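Local coordinates for protein IS607 family transposase IS1535 (Mycobacterium tuberculosis, PDB 6DGB) that probably cuts and rejoins DNA strands as a serine recombinase during IS607-family transposition, this chain being its C-terminal catalytic domain, at residues A[5-10]-A[39-44]. Numbering follows the deposited sequence.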
loop_
_atom_site.group_PDB
_atom_site.type_symbol
_atom_site.label_atom_id
_atom_site.label_comp_id
_atom_site.label_asym_id
_atom_site.label_seq_id
_atom_site.Cartn_x
_atom_site.Cartn_y
_atom_site.Cartn_z
ATOM N N TYR A 5 8.519 -15.700 -2.729
ATOM C CA TYR A 5 9.040 -14.340 -2.640
ATOM C C TYR A 5 9.462 -13.943 -1.208
ATOM O O TYR A 5 8.688 -14.068 -0.262
ATOM C CB TYR A 5 8.022 -13.365 -3.254
ATOM C CG TYR A 5 8.435 -11.914 -3.202
ATOM C CD1 TYR A 5 9.187 -11.342 -4.227
ATOM C CD2 TYR A 5 8.029 -11.091 -2.156
ATOM C CE1 TYR A 5 9.567 -10.003 -4.186
ATOM C CE2 TYR A 5 8.390 -9.744 -2.111
ATOM C CZ TYR A 5 9.155 -9.203 -3.131
ATOM O OH TYR A 5 9.497 -7.873 -3.074
ATOM N N ALA A 6 10.711 -13.461 -1.077
ATOM C CA ALA A 6 11.371 -13.017 0.161
ATOM C C ALA A 6 11.783 -11.562 0.040
ATOM O O ALA A 6 12.323 -11.160 -0.991
ATOM C CB ALA A 6 12.604 -13.871 0.428
ATOM N N ARG A 7 11.525 -10.772 1.086
ATOM C CA ARG A 7 11.914 -9.357 1.127
ATOM C C ARG A 7 12.563 -8.961 2.447
ATOM O O ARG A 7 12.235 -9.496 3.507
ATOM C CB ARG A 7 10.757 -8.385 0.762
ATOM C CG ARG A 7 11.240 -6.960 0.415
ATOM C CD ARG A 7 10.171 -5.890 0.434
ATOM N NE ARG A 7 9.233 -6.017 1.547
ATOM C CZ ARG A 7 9.390 -5.470 2.748
ATOM N NH1 ARG A 7 10.453 -4.715 3.009
ATOM N NH2 ARG A 7 8.479 -5.661 3.694
ATOM N N VAL A 8 13.481 -7.996 2.349
ATOM C CA VAL A 8 14.199 -7.370 3.446
ATOM C C VAL A 8 14.401 -5.842 3.122
ATOM O O VAL A 8 14.525 -5.471 1.948
ATOM C CB VAL A 8 15.462 -8.214 3.745
ATOM C CG1 VAL A 8 16.750 -7.408 3.748
ATOM C CG2 VAL A 8 15.287 -9.025 5.022
ATOM N N SER A 9 14.334 -4.969 4.152
ATOM C CA SER A 9 14.454 -3.503 4.001
ATOM C C SER A 9 15.855 -2.997 3.647
ATOM O O SER A 9 16.004 -2.216 2.700
ATOM C CB SER A 9 13.954 -2.778 5.250
ATOM O OG SER A 9 12.539 -2.767 5.316
ATOM N N SER A 10 16.863 -3.397 4.440
ATOM C CA SER A 10 18.253 -2.980 4.271
ATOM C C SER A 10 19.134 -4.185 4.043
ATOM O O SER A 10 18.856 -5.244 4.610
ATOM C CB SER A 10 18.733 -2.231 5.515
ATOM O OG SER A 10 20.148 -2.148 5.590
ATOM N N VAL A 39 12.469 -15.836 -5.268
ATOM C CA VAL A 39 12.828 -14.430 -5.458
ATOM C C VAL A 39 13.157 -13.711 -4.167
ATOM O O VAL A 39 12.293 -13.571 -3.309
ATOM C CB VAL A 39 11.742 -13.654 -6.266
ATOM C CG1 VAL A 39 12.121 -12.186 -6.436
ATOM C CG2 VAL A 39 11.460 -14.312 -7.612
ATOM N N CYS A 40 14.381 -13.178 -4.070
ATOM C CA CYS A 40 14.854 -12.425 -2.916
ATOM C C CYS A 40 14.989 -10.989 -3.330
ATOM O O CYS A 40 15.653 -10.709 -4.328
ATOM C CB CYS A 40 16.182 -12.986 -2.424
ATOM S SG CYS A 40 16.086 -14.679 -1.787
ATOM N N GLU A 41 14.400 -10.076 -2.567
ATOM C CA GLU A 41 14.459 -8.663 -2.871
ATOM C C GLU A 41 14.884 -7.857 -1.645
ATOM O O GLU A 41 14.540 -8.216 -0.519
ATOM C CB GLU A 41 13.051 -8.232 -3.350
ATOM C CG GLU A 41 12.824 -6.745 -3.633
ATOM C CD GLU A 41 12.086 -6.433 -4.925
ATOM O OE1 GLU A 41 10.893 -6.797 -5.033
ATOM O OE2 GLU A 41 12.687 -5.789 -5.816
ATOM N N VAL A 42 15.619 -6.747 -1.876
ATOM C CA VAL A 42 16.003 -5.737 -0.869
ATOM C C VAL A 42 15.268 -4.445 -1.300
ATOM O O VAL A 42 15.416 -3.985 -2.442
ATOM C CB VAL A 42 17.533 -5.523 -0.692
ATOM C CG1 VAL A 42 17.845 -4.914 0.677
ATOM C CG2 VAL A 42 18.304 -6.825 -0.882
ATOM N N GLY A 43 14.406 -3.941 -0.436
ATOM C CA GLY A 43 13.591 -2.786 -0.783
ATOM C C GLY A 43 12.586 -2.410 0.280
ATOM O O GLY A 43 12.427 -3.129 1.270
ATOM N N SER A 44 11.908 -1.260 0.065
ATOM C CA SER A 44 10.931 -0.623 0.957
ATOM C C SER A 44 9.663 -1.440 1.145
ATOM O O SER A 44 9.085 -1.911 0.168
ATOM C CB SER A 44 10.578 0.764 0.417
ATOM O OG SER A 44 9.327 1.271 0.864
#
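The phenol ring of Tyr5 meets the Glu41 carboxylate at its edge: OE1 lies near the ring plane, the two flat groups stand 74° apart, and Tyr5 OH donates to Glu41 OE1 at 2.6 Å, onto the anti lone pair. Tyr5 CG lies anti to the backbone N (chi1 179°), which carries the ring along the sheet to this carboxylate. Val39 comes obliquely to the ring, its CG1 3.8 Å from Tyr5 CD1, giving the buried ring an apolar neighbour. The Arg7 guanidinium has Ser44 O over one face; near its edge lie Gly43 O, slightly tilted from the plane, and Ser9 OG, which is itself hydrogen-bonded to Asp103 OD2. The Arg7 side chain bends at chi3 (41°), bringing Arg7 NH1 within 3.1 Å of Gly43 O, while NE and NH2 bond to the carbonyls of Arg72 and Asp71. On the other face of the sheet, the small side chains of Ala6 and Cys40 let Leu17 of helix 14-30 sit close, and Val8 and Val42 lie side by side, pointing the same way. Backbone hydrogen bonds join the two parallel strands, from Ala6 N to Val39 O (2.7 Å) through to Gly43 N to Val8 O (2.8 Å). Strands 3-8 and 37-42 with helix 14-30 form a beta-alpha-beta unit of the resolvase fold, and in serine recombinases the active site gathers at this end of the first strand. Carbonyls of two loops, at Gly43 and at Asp71 and Arg72, hold the Arg7 guanidinium, and Lys52 N grips Glu41 OE2 while Tyr5 OH grips Glu41 OE1, which fixes the rotation of the carboxylate.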